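Local coordinates for protein N-acyl-D-glutamate deacylase (Bordetella bronchiseptica, PDB 3GIP) that catalyses the hydrolytic removal of the acyl group from N-acyl-D-glutamate, as a zinc-containing deacylase of the amidohydrolase superfamily, at residues G55-P60 and V429-D434; A22-A27 and M395-A400; T83-T88 and G379-V384; D434-R439 and V450-V455. All blocks are in the same frame, centred on the assembly; numbering follows the deposited sequence.

How the contacts relate
Contacts 1 and 3 are buried, contact 4 is partly buried and contact 2 lies at the surface. Contacts 1 and 4 share Asp-434 and join through strands 428-431 and 452-457, whose backbones pair. Contact 1 is a regular antiparallel ladder over apolar side chains, whereas contact 4 has a single bridge beside a glycine pressed against the opposite backbone. In contact 3 a buried glutamine holds a helix amide, and the salt bridge of Arg-383 with Asp-438 ties it to contact 4. Contact 2 relies on charge: an arginine and a glutamate clasp each other, while Leu-397 reaches inward to Ile-57, Phe-431 and Pro-433 of contact 1.

Contact 1. Residues G55-P60 and V429-D434; sequences GKIVAP and VVFDPD
Ile-57 and Phe-431 lie side by side on one face of an antiparallel strand pair and form the tightly packed, buried part of the contact. CB of Ile-57 sits over one face of the phenyl ring, 3.9 Å from the Phe-431 centroid, a CH-pi contact. Ile-57 CG2 reaches the ring rim at Phe-431 CZ (3.7 Å), and CG1 turns to the Pro-433 ring. Ala-59 CB meets the ring edge near its plane. Four backbone bonds hold the register, two each for the hydrogen-bonded pairs Ile-57/Phe-431 and Ala-59/Val-429; Ile-57 N to Phe-431 O is 2.8 Å and nearly straight (178°). Strand 57-64 also pairs with strand 87-92, probably in the TIM barrel. Toward Gly-55 the contact becomes looser and wetter. Lys-56 lays its CD against CB of Asp-432 at 3.8 Å, but its NZ stays 5.2 Å from Asp-432 OD2, too far for a salt bridge. A water lies 2.6 Å from Asp-432 OD2 and also near Gly-55 O, bridging the two. OD1 of Asp-432 accepts from Asp-434 N in an Asx turn. Backbone bonding and apolar contact thus join the buried strands, while Asp-432 shapes the turn and meets the aliphatic chain of Lys-56, whose ammonium probably acts at longer range.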
loop_
_atom_site.group_PDB
_atom_site.type_symbol
_atom_site.label_atom_id
_atom_site.label_comp_id
_atom_site.label_asym_id
_atom_site.label_seq_id
_atom_site.Cartn_x
_atom_site.Cartn_y
_atom_site.Cartn_z
ATOM N N GLY A 55 -22.437 -16.535 11.610
ATOM C CA GLY A 55 -22.814 -15.145 11.412
ATOM C C GLY A 55 -21.691 -14.255 10.913
ATOM O O GLY A 55 -21.784 -13.027 10.989
ATOM N N LYS A 56 -20.625 -14.860 10.392
ATOM C CA LYS A 56 -19.491 -14.092 9.893
ATOM C C LYS A 56 -19.093 -14.517 8.484
ATOM O O LYS A 56 -19.549 -15.543 7.973
ATOM C CB LYS A 56 -18.274 -14.276 10.804
ATOM C CG LYS A 56 -18.564 -14.166 12.288
ATOM C CD LYS A 56 -19.066 -12.788 12.666
ATOM C CE LYS A 56 -19.345 -12.714 14.160
ATOM N NZ LYS A 56 -18.143 -13.081 14.958
ATOM N N ILE A 57 -18.234 -13.709 7.871
ATOM C CA ILE A 57 -17.713 -13.987 6.542
ATOM C C ILE A 57 -16.286 -14.479 6.742
ATOM O O ILE A 57 -15.555 -13.956 7.584
ATOM C CB ILE A 57 -17.657 -12.713 5.662
ATOM C CG1 ILE A 57 -19.071 -12.242 5.321
ATOM C CG2 ILE A 57 -16.860 -12.994 4.390
ATOM C CD1 ILE A 57 -19.857 -13.207 4.454
ATOM N N VAL A 58 -15.911 -15.506 5.989
ATOM C CA VAL A 58 -14.564 -16.053 6.043
ATOM C C VAL A 58 -14.001 -15.748 4.661
ATOM O O VAL A 58 -14.498 -16.246 3.649
ATOM C CB VAL A 58 -14.592 -17.570 6.303
ATOM C CG1 VAL A 58 -13.175 -18.118 6.363
ATOM C CG2 VAL A 58 -15.327 -17.848 7.603
ATOM N N ALA A 59 -12.971 -14.912 4.620
ATOM C CA ALA A 59 -12.396 -14.492 3.351
ATOM C C ALA A 59 -10.880 -14.566 3.328
ATOM O O ALA A 59 -10.245 -14.817 4.353
ATOM C CB ALA A 59 -12.842 -13.057 3.066
ATOM N N PRO A 60 -10.275 -14.367 2.142
ATOM C CA PRO A 60 -8.812 -14.416 2.084
ATOM C C PRO A 60 -8.319 -13.173 2.830
ATOM O O PRO A 60 -8.997 -12.144 2.822
ATOM C CB PRO A 60 -8.505 -14.310 0.587
ATOM C CG PRO A 60 -9.795 -14.685 -0.100
ATOM C CD PRO A 60 -10.847 -14.103 0.809
ATOM N N VAL A 429 -9.152 -14.021 6.934
ATOM C CA VAL A 429 -9.730 -13.022 7.820
ATOM C C VAL A 429 -11.194 -13.381 8.010
ATOM O O VAL A 429 -11.892 -13.723 7.053
ATOM C CB VAL A 429 -9.623 -11.577 7.262
ATOM C CG1 VAL A 429 -10.345 -11.458 5.931
ATOM C CG2 VAL A 429 -10.208 -10.597 8.275
ATOM N N VAL A 430 -11.644 -13.335 9.258
ATOM C CA VAL A 430 -13.028 -13.631 9.597
ATOM C C VAL A 430 -13.616 -12.326 10.116
ATOM O O VAL A 430 -13.067 -11.720 11.037
ATOM C CB VAL A 430 -13.117 -14.701 10.708
ATOM C CG1 VAL A 430 -14.574 -14.973 11.057
ATOM C CG2 VAL A 430 -12.428 -15.977 10.250
ATOM N N PHE A 431 -14.720 -11.884 9.526
ATOM C CA PHE A 431 -15.322 -10.631 9.961
ATOM C C PHE A 431 -16.840 -10.627 9.881
ATOM O O PHE A 431 -17.436 -11.396 9.132
ATOM C CB PHE A 431 -14.748 -9.468 9.138
ATOM C CG PHE A 431 -15.125 -9.493 7.675
ATOM C CD1 PHE A 431 -16.278 -8.853 7.228
ATOM C CD2 PHE A 431 -14.319 -10.146 6.743
ATOM C CE1 PHE A 431 -16.625 -8.859 5.873
ATOM C CE2 PHE A 431 -14.657 -10.159 5.382
ATOM C CZ PHE A 431 -15.811 -9.514 4.947
ATOM N N ASP A 432 -17.456 -9.766 10.684
ATOM C CA ASP A 432 -18.906 -9.624 10.696
ATOM C C ASP A 432 -19.225 -8.606 9.600
ATOM O O ASP A 432 -18.831 -7.446 9.693
ATOM C CB ASP A 432 -19.370 -9.093 12.051
ATOM C CG ASP A 432 -20.876 -9.086 12.186
ATOM O OD1 ASP A 432 -21.559 -8.779 11.187
ATOM O OD2 ASP A 432 -21.374 -9.379 13.296
ATOM N N PRO A 433 -19.943 -9.026 8.547
ATOM C CA PRO A 433 -20.268 -8.091 7.465
ATOM C C PRO A 433 -21.157 -6.924 7.870
ATOM O O PRO A 433 -21.114 -5.858 7.252
ATOM C CB PRO A 433 -20.925 -8.990 6.422
ATOM C CG PRO A 433 -21.610 -10.027 7.269
ATOM C CD PRO A 433 -20.551 -10.347 8.303
ATOM N N ASP A 434 -21.955 -7.120 8.914
ATOM C CA ASP A 434 -22.864 -6.074 9.357
ATOM C C ASP A 434 -22.266 -5.049 10.306
ATOM O O ASP A 434 -22.809 -3.957 10.452
ATOM C CB ASP A 434 -24.106 -6.694 10.003
ATOM C CG ASP A 434 -24.934 -7.495 9.019
ATOM O OD1 ASP A 434 -25.015 -7.088 7.841
ATOM O OD2 ASP A 434 -25.513 -8.522 9.424
HETATM O O HOH W 1 -22.391 -11.811 13.487
#

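Contact 2. Residues A22-A27 and M395-A400; sequences APRRRA and MTLEQA
Arg-24 clasps Glu-398 side-on, yet the two flat groups are far from coplanar: guanidinium and carboxylate planes stand 49° apart. Arg-24 NE donates to Glu-398 OE2 at 2.8 Å and Arg-24 NH2 to Glu-398 OE1 at 3.1 Å, both nearly straight. The oxygens lie close to the guanidinium plane, whereas the nitrogens approach from well above the carboxylate plane. A third bond, from the backbone N of Arg-24 to Glu-398 OE2 (2.9 Å), uses the anti lone pair of that oxygen, which therefore takes two donors from one residue. The glutamate chain bends at chi2 (90°), and its CG passes 3.3 Å from Ala-22 O. CG of Arg-24 stands between its backbone N and carbonyl carbon, and a bend at chi3 (70°) turns NE to the oxygen met by N. Three bonds from one arginine should fix the carboxylate's rotation and favour its charged form. Leu-397 CB makes van der Waals contact with the guanidinium, 3.5 Å from Arg-24 NH2. At the helix start, Thr-396 and Gln-399 form a capping box. The salt bridge ties the first turn of helix 397-404 to the loop before strand 25-26; Ile-17 touches Arg-24, Leu-397 and Glu-398, and Leu-385 of helix 376-391 packs on Leu-397.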
loop_
_atom_site.group_PDB
_atom_site.type_symbol
_atom_site.label_atom_id
_atom_site.label_comp_id
_atom_site.label_asym_id
_atom_site.label_seq_id
_atom_site.Cartn_x
_atom_site.Cartn_y
_atom_site.Cartn_z
ATOM N N ALA A 22 -17.387 -15.065 -6.748
ATOM C CA ALA A 22 -18.541 -15.955 -6.696
ATOM C C ALA A 22 -19.380 -15.649 -5.460
ATOM O O ALA A 22 -18.873 -15.134 -4.470
ATOM C CB ALA A 22 -18.078 -17.409 -6.670
ATOM N N PRO A 23 -20.686 -15.957 -5.506
ATOM C CA PRO A 23 -21.558 -15.693 -4.356
ATOM C C PRO A 23 -21.079 -16.384 -3.080
ATOM O O PRO A 23 -20.579 -17.507 -3.125
ATOM C CB PRO A 23 -22.908 -16.236 -4.820
ATOM C CG PRO A 23 -22.863 -16.028 -6.305
ATOM C CD PRO A 23 -21.460 -16.473 -6.648
ATOM N N ARG A 24 -21.242 -15.711 -1.946
ATOM C CA ARG A 24 -20.838 -16.271 -0.661
ATOM C C ARG A 24 -21.535 -17.617 -0.462
ATOM O O ARG A 24 -22.691 -17.791 -0.856
ATOM C CB ARG A 24 -21.215 -15.309 0.469
ATOM C CG ARG A 24 -22.716 -15.112 0.648
ATOM C CD ARG A 24 -23.010 -13.910 1.530
ATOM N NE ARG A 24 -22.681 -12.662 0.850
ATOM C CZ ARG A 24 -22.750 -11.461 1.414
ATOM N NH1 ARG A 24 -23.136 -11.340 2.677
ATOM N NH2 ARG A 24 -22.440 -10.381 0.709
ATOM N N ARG A 25 -20.832 -18.570 0.140
ATOM C CA ARG A 25 -21.408 -19.889 0.364
ATOM C C ARG A 25 -21.143 -20.428 1.762
ATOM O O ARG A 25 -20.088 -20.180 2.347
ATOM C CB ARG A 25 -20.884 -20.876 -0.688
ATOM C CG ARG A 25 -19.367 -20.993 -0.777
ATOM C CD ARG A 25 -18.981 -21.730 -2.059
ATOM N NE ARG A 25 -17.541 -21.770 -2.300
ATOM C CZ ARG A 25 -16.679 -22.481 -1.582
ATOM N NH1 ARG A 25 -17.111 -23.216 -0.567
ATOM N NH2 ARG A 25 -15.390 -22.470 -1.887
ATOM N N ARG A 26 -22.116 -21.161 2.295
ATOM C CA ARG A 26 -21.998 -21.747 3.625
ATOM C C ARG A 26 -21.059 -22.947 3.574
ATOM O O ARG A 26 -21.395 -23.983 2.999
ATOM C CB ARG A 26 -23.377 -22.185 4.127
ATOM C CG ARG A 26 -23.341 -23.050 5.379
ATOM C CD ARG A 26 -22.957 -22.263 6.625
ATOM N NE ARG A 26 -22.619 -23.160 7.728
ATOM C CZ ARG A 26 -21.436 -23.749 7.876
ATOM N NH1 ARG A 26 -20.469 -23.529 6.995
ATOM N NH2 ARG A 26 -21.224 -24.573 8.893
ATOM N N ALA A 27 -19.881 -22.802 4.176
ATOM C CA ALA A 27 -18.892 -23.874 4.191
ATOM C C ALA A 27 -17.832 -23.629 5.261
ATOM O O ALA A 27 -17.640 -22.495 5.705
ATOM C CB ALA A 27 -18.228 -23.983 2.821
ATOM N N MET A 395 -20.523 -1.548 -4.456
ATOM C CA MET A 395 -20.360 -2.862 -5.073
ATOM C C MET A 395 -20.732 -3.879 -4.002
ATOM O O MET A 395 -20.953 -3.509 -2.851
ATOM C CB MET A 395 -18.917 -3.083 -5.563
ATOM C CG MET A 395 -17.847 -3.072 -4.483
ATOM S SD MET A 395 -16.184 -3.277 -5.189
ATOM C CE MET A 395 -15.999 -1.719 -6.061
ATOM N N THR A 396 -20.826 -5.151 -4.368
ATOM C CA THR A 396 -21.179 -6.158 -3.379
ATOM C C THR A 396 -19.969 -6.500 -2.536
ATOM O O THR A 396 -18.837 -6.167 -2.892
ATOM C CB THR A 396 -21.670 -7.460 -4.032
ATOM O OG1 THR A 396 -20.603 -8.046 -4.784
ATOM C CG2 THR A 396 -22.847 -7.183 -4.950
ATOM N N LEU A 397 -20.213 -7.162 -1.413
ATOM C CA LEU A 397 -19.130 -7.562 -0.533
ATOM C C LEU A 397 -18.221 -8.533 -1.293
ATOM O O LEU A 397 -16.994 -8.472 -1.172
ATOM C CB LEU A 397 -19.700 -8.222 0.726
ATOM C CG LEU A 397 -18.699 -8.593 1.824
ATOM C CD1 LEU A 397 -17.896 -7.363 2.234
ATOM C CD2 LEU A 397 -19.451 -9.159 3.022
ATOM N N GLU A 398 -18.820 -9.419 -2.086
ATOM C CA GLU A 398 -18.042 -10.374 -2.866
ATOM C C GLU A 398 -17.108 -9.658 -3.836
ATOM O O GLU A 398 -15.956 -10.059 -4.010
ATOM C CB GLU A 398 -18.962 -11.324 -3.645
ATOM C CG GLU A 398 -19.621 -12.400 -2.784
ATOM C CD GLU A 398 -20.966 -11.987 -2.209
ATOM O OE1 GLU A 398 -21.245 -10.773 -2.120
ATOM O OE2 GLU A 398 -21.744 -12.888 -1.830
ATOM N N GLN A 399 -17.604 -8.602 -4.474
ATOM C CA GLN A 399 -16.783 -7.846 -5.410
ATOM C C GLN A 399 -15.674 -7.095 -4.676
ATOM O O GLN A 399 -14.534 -7.053 -5.137
ATOM C CB GLN A 399 -17.642 -6.851 -6.200
ATOM C CG GLN A 399 -18.611 -7.499 -7.176
ATOM C CD GLN A 399 -19.504 -6.484 -7.872
ATOM O OE1 GLN A 399 -20.219 -5.716 -7.223
ATOM N NE2 GLN A 399 -19.471 -6.479 -9.201
ATOM N N ALA A 400 -16.005 -6.511 -3.530
ATOM C CA ALA A 400 -15.020 -5.756 -2.764
ATOM C C ALA A 400 -13.901 -6.656 -2.252
ATOM O O ALA A 400 -12.726 -6.296 -2.326
ATOM C CB ALA A 400 -15.698 -5.038 -1.600
#

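Contact 3. Residues T83-T88 and G379-V384; sequences TSQGIT and GSFTRV
The turn from Thr-83 to Gly-86, a type I beta turn closing helix 80-83 in a Schellman motif with Gly-86 at positive phi, brings Gln-85 within 5.8 Å of Thr-382, CA to CA, on helix 376-391. CG of Gln-85 stands between its backbone N and carbonyl carbon (chi1 60°), and the chain beyond is extended, which carries the amide to the helix backbone. There Gln-85 OE1 accepts from Phe-381 N at 2.9 Å, the donor nearly in line with the amide C=O. The helix is kinked here and this N lacks its bond to the preceding turn, so the glutamine supplies its partner. NE2 is bonded to Trp-81 O, so both ends of the amide are held. Gln-85 OE1 also lies at the edge of the ring, 3.5 Å from Phe-381 CD2. Over one ring face comes Ile-87, its CG1 4.1 Å from the Phe-381 centroid in a CH-pi contact. Thr-382 CG2 covers Gln-85 O at 4.0 Å, a buried carbonyl oxygen with no polar partner in the model. The contact joins the start of strand 87-92, probably a strand of the TIM barrel of this amidohydrolase, to helix 376-391, with Met-404 of helix 397-404 packed on Phe-381.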
loop_
_atom_site.group_PDB
_atom_site.type_symbol
_atom_site.label_atom_id
_atom_site.label_comp_id
_atom_site.label_asym_id
_atom_site.label_seq_id
_atom_site.Cartn_x
_atom_site.Cartn_y
_atom_site.Cartn_z
ATOM N N THR A 83 -2.958 -5.940 10.994
ATOM C CA THR A 83 -3.759 -7.082 11.404
ATOM C C THR A 83 -5.149 -6.724 11.917
ATOM O O THR A 83 -6.115 -7.443 11.648
ATOM C CB THR A 83 -3.030 -7.913 12.482
ATOM O OG1 THR A 83 -2.899 -7.138 13.676
ATOM C CG2 THR A 83 -1.644 -8.317 11.995
ATOM N N SER A 84 -5.256 -5.614 12.642
ATOM C CA SER A 84 -6.537 -5.194 13.198
ATOM C C SER A 84 -7.564 -4.788 12.146
ATOM O O SER A 84 -8.744 -4.637 12.464
ATOM C CB SER A 84 -6.342 -4.058 14.206
ATOM O OG SER A 84 -5.888 -2.875 13.578
ATOM N N GLN A 85 -7.126 -4.597 10.904
ATOM C CA GLN A 85 -8.066 -4.263 9.840
ATOM C C GLN A 85 -8.136 -5.379 8.796
ATOM O O GLN A 85 -8.631 -5.181 7.681
ATOM C CB GLN A 85 -7.729 -2.911 9.190
ATOM C CG GLN A 85 -6.367 -2.781 8.544
ATOM C CD GLN A 85 -6.189 -1.431 7.869
ATOM O OE1 GLN A 85 -6.932 -1.081 6.948
ATOM N NE2 GLN A 85 -5.204 -0.663 8.324
ATOM N N GLY A 86 -7.637 -6.555 9.179
ATOM C CA GLY A 86 -7.686 -7.728 8.319
ATOM C C GLY A 86 -6.613 -7.957 7.271
ATOM O O GLY A 86 -6.760 -8.851 6.441
ATOM N N ILE A 87 -5.533 -7.184 7.316
ATOM C CA ILE A 87 -4.453 -7.298 6.340
ATOM C C ILE A 87 -3.466 -8.412 6.690
ATOM O O ILE A 87 -2.963 -8.465 7.812
ATOM C CB ILE A 87 -3.698 -5.958 6.234
ATOM C CG1 ILE A 87 -4.655 -4.877 5.727
ATOM C CG2 ILE A 87 -2.502 -6.086 5.305
ATOM C CD1 ILE A 87 -4.122 -3.466 5.886
ATOM N N THR A 88 -3.193 -9.288 5.724
ATOM C CA THR A 88 -2.270 -10.409 5.924
ATOM C C THR A 88 -1.019 -10.326 5.048
ATOM O O THR A 88 -0.067 -11.088 5.240
ATOM C CB THR A 88 -2.961 -11.755 5.639
ATOM O OG1 THR A 88 -3.520 -11.735 4.321
ATOM C CG2 THR A 88 -4.064 -12.013 6.649
ATOM N N GLY A 379 -7.552 2.385 9.379
ATOM C CA GLY A 379 -8.898 2.040 8.953
ATOM C C GLY A 379 -9.254 1.902 7.491
ATOM O O GLY A 379 -10.432 1.775 7.172
ATOM N N SER A 380 -8.268 1.893 6.604
ATOM C CA SER A 380 -8.551 1.793 5.177
ATOM C C SER A 380 -9.426 0.626 4.721
ATOM O O SER A 380 -10.476 0.833 4.108
ATOM C CB SER A 380 -7.243 1.766 4.379
ATOM O OG SER A 380 -6.577 3.015 4.447
ATOM N N PHE A 381 -9.011 -0.603 5.012
ATOM C CA PHE A 381 -9.780 -1.754 4.547
ATOM C C PHE A 381 -11.166 -1.903 5.156
ATOM O O PHE A 381 -12.129 -2.229 4.458
ATOM C CB PHE A 381 -8.948 -3.030 4.721
ATOM C CG PHE A 381 -7.874 -3.176 3.682
ATOM C CD1 PHE A 381 -8.060 -4.004 2.582
ATOM C CD2 PHE A 381 -6.710 -2.416 3.760
ATOM C CE1 PHE A 381 -7.105 -4.072 1.567
ATOM C CE2 PHE A 381 -5.749 -2.471 2.755
ATOM C CZ PHE A 381 -5.947 -3.302 1.654
ATOM N N THR A 382 -11.279 -1.639 6.448
ATOM C CA THR A 382 -12.566 -1.749 7.110
ATOM C C THR A 382 -13.473 -0.571 6.743
ATOM O O THR A 382 -14.699 -0.684 6.806
ATOM C CB THR A 382 -12.367 -1.844 8.622
ATOM O OG1 THR A 382 -11.442 -0.833 9.036
ATOM C CG2 THR A 382 -11.805 -3.219 8.990
ATOM N N ARG A 383 -12.883 0.555 6.350
ATOM C CA ARG A 383 -13.691 1.700 5.943
ATOM C C ARG A 383 -14.298 1.362 4.582
ATOM O O ARG A 383 -15.426 1.754 4.279
ATOM C CB ARG A 383 -12.841 2.971 5.848
ATOM C CG ARG A 383 -13.651 4.248 5.609
ATOM C CD ARG A 383 -12.755 5.477 5.702
ATOM N NE ARG A 383 -13.452 6.747 5.493
ATOM C CZ ARG A 383 -14.248 7.334 6.383
ATOM N NH1 ARG A 383 -14.468 6.773 7.565
ATOM N NH2 ARG A 383 -14.812 8.503 6.097
ATOM N N VAL A 384 -13.558 0.633 3.750
ATOM C CA VAL A 384 -14.112 0.252 2.458
ATOM C C VAL A 384 -15.282 -0.703 2.694
ATOM O O VAL A 384 -16.357 -0.523 2.128
ATOM C CB VAL A 384 -13.061 -0.438 1.557
ATOM C CG1 VAL A 384 -13.740 -1.055 0.338
ATOM C CG2 VAL A 384 -12.018 0.589 1.105
#

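Contact 4. Residues D434-R439 and V450-V455; sequences DTVADR and VGIAGV
Backbone bonds join Ala-437 and Val-450 as a single antiparallel hydrogen-bonded pair. Ala-437 N donates to Val-450 O and Val-450 N to Ala-437 O, both at 3.0 Å. Next to this bridge, Val-436 CA lies 3.3 Å from Val-450 O with its hydrogen directed at the oxygen, a CA-H...O contact that brings a second group to the same carbonyl. Close backbone packing follows at Gly-451: its CA is 3.8 Å from Val-436 CA, so the two backbones lie directly against each other at a residue without a side chain. The residue also has positive phi (93°), a conformation that glycine adopts readily. Thr-435 OG1 lies against this glycine too, 3.6 Å from Gly-451 CA.

Among the side chains, Arg-439 lays its guanidinium across Val-450. Val-450 CG2 sits over the centre of one face, 3.5 Å above the plane, while CG1 touches the aliphatic part of the chain at Arg-439 CG (3.8 Å). The arginine chain bends at chi2 (-69°), bringing its head back over the valine and letting NH1 donate to Asp-438 O. That bond joins neighbouring residues and probably helps keep the plane flat on the methyl. Val-436, which is buried, meets Ile-452 CD1 with its CG2 at 4.0 Å, an apolar contact.

The loop 434-439 is thereby held to the lead-in of strand 452-457, whose Ala-453 and Gly-454 form a classic beta bulge opposite Val-430 of strand 428-431. Helix 376-391 packs on Val-436 through Thr-382 and Leu-385, and its Arg-383 is salt-bridged to Asp-438.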
loop_
_atom_site.group_PDB
_atom_site.type_symbol
_atom_site.label_atom_id
_atom_site.label_comp_id
_atom_site.label_asym_id
_atom_site.label_seq_id
_atom_site.Cartn_x
_atom_site.Cartn_y
_atom_site.Cartn_z
ATOM N N ASP A 434 -21.955 -7.120 8.914
ATOM C CA ASP A 434 -22.864 -6.074 9.357
ATOM C C ASP A 434 -22.266 -5.049 10.306
ATOM O O ASP A 434 -22.809 -3.957 10.452
ATOM C CB ASP A 434 -24.106 -6.694 10.003
ATOM C CG ASP A 434 -24.934 -7.495 9.019
ATOM O OD1 ASP A 434 -25.015 -7.088 7.841
ATOM O OD2 ASP A 434 -25.513 -8.522 9.424
ATOM N N THR A 435 -21.150 -5.384 10.946
ATOM C CA THR A 435 -20.530 -4.451 11.881
ATOM C C THR A 435 -19.129 -4.008 11.485
ATOM O O THR A 435 -18.635 -3.001 11.990
ATOM C CB THR A 435 -20.433 -5.048 13.302
ATOM O OG1 THR A 435 -19.553 -6.179 13.285
ATOM C CG2 THR A 435 -21.811 -5.480 13.801
ATOM N N VAL A 436 -18.482 -4.748 10.589
ATOM C CA VAL A 436 -17.122 -4.388 10.199
ATOM C C VAL A 436 -17.039 -2.923 9.793
ATOM O O VAL A 436 -17.830 -2.438 8.984
ATOM C CB VAL A 436 -16.590 -5.290 9.057
ATOM C CG1 VAL A 436 -17.380 -5.063 7.774
ATOM C CG2 VAL A 436 -15.101 -5.019 8.844
ATOM N N ALA A 437 -16.078 -2.216 10.375
ATOM C CA ALA A 437 -15.918 -0.800 10.093
ATOM C C ALA A 437 -14.689 -0.222 10.763
ATOM O O ALA A 437 -14.184 -0.759 11.751
ATOM C CB ALA A 437 -17.152 -0.038 10.570
ATOM N N ASP A 438 -14.223 0.890 10.214
ATOM C CA ASP A 438 -13.075 1.596 10.751
ATOM C C ASP A 438 -13.550 2.433 11.931
ATOM O O ASP A 438 -14.730 2.783 12.019
ATOM C CB ASP A 438 -12.492 2.519 9.682
ATOM C CG ASP A 438 -13.532 3.480 9.106
ATOM O OD1 ASP A 438 -14.613 3.015 8.688
ATOM O OD2 ASP A 438 -13.265 4.697 9.066
ATOM N N ARG A 439 -12.634 2.737 12.844
ATOM C CA ARG A 439 -12.952 3.569 13.998
ATOM C C ARG A 439 -11.950 4.710 14.078
ATOM O O ARG A 439 -12.162 5.683 14.802
ATOM C CB ARG A 439 -12.929 2.743 15.288
ATOM C CG ARG A 439 -14.177 1.886 15.483
ATOM C CD ARG A 439 -15.399 2.761 15.754
ATOM N NE ARG A 439 -16.647 2.003 15.836
ATOM C CZ ARG A 439 -17.409 1.688 14.792
ATOM N NH1 ARG A 439 -17.058 2.059 13.565
ATOM N NH2 ARG A 439 -18.536 1.011 14.976
ATOM N N VAL A 450 -13.564 -2.381 14.159
ATOM C CA VAL A 450 -14.476 -3.281 14.849
ATOM C C VAL A 450 -14.993 -4.244 13.786
ATOM O O VAL A 450 -14.936 -3.944 12.592
ATOM C CB VAL A 450 -15.672 -2.530 15.486
ATOM C CG1 VAL A 450 -15.178 -1.616 16.597
ATOM C CG2 VAL A 450 -16.419 -1.734 14.427
ATOM N N GLY A 451 -15.466 -5.411 14.205
ATOM C CA GLY A 451 -15.995 -6.354 13.239
ATOM C C GLY A 451 -15.018 -7.388 12.715
ATOM O O GLY A 451 -15.419 -8.290 11.980
ATOM N N ILE A 452 -13.741 -7.251 13.054
ATOM C CA ILE A 452 -12.744 -8.229 12.628
ATOM C C ILE A 452 -12.657 -9.239 13.768
ATOM O O ILE A 452 -12.236 -8.902 14.874
ATOM C CB ILE A 452 -11.363 -7.577 12.408
ATOM C CG1 ILE A 452 -11.448 -6.545 11.280
ATOM C CG2 ILE A 452 -10.329 -8.648 12.060
ATOM C CD1 ILE A 452 -11.840 -7.128 9.929
ATOM N N ALA A 453 -13.071 -10.473 13.499
ATOM C CA ALA A 453 -13.069 -11.520 14.514
ATOM C C ALA A 453 -11.746 -12.266 14.646
ATOM O O ALA A 453 -11.343 -12.628 15.751
ATOM C CB ALA A 453 -14.194 -12.513 14.235
ATOM N N GLY A 454 -11.069 -12.497 13.528
ATOM C CA GLY A 454 -9.810 -13.212 13.592
ATOM C C GLY A 454 -9.026 -13.134 12.304
ATOM O O GLY A 454 -9.592 -12.925 11.233
ATOM N N VAL A 455 -7.713 -13.300 12.410
ATOM C CA VAL A 455 -6.848 -13.251 11.241
ATOM C C VAL A 455 -5.764 -14.311 11.324
ATOM O O VAL A 455 -5.100 -14.457 12.352
ATOM C CB VAL A 455 -6.155 -11.879 11.103
ATOM C CG1 VAL A 455 -5.274 -11.868 9.859
ATOM C CG2 VAL A 455 -7.194 -10.771 11.021
#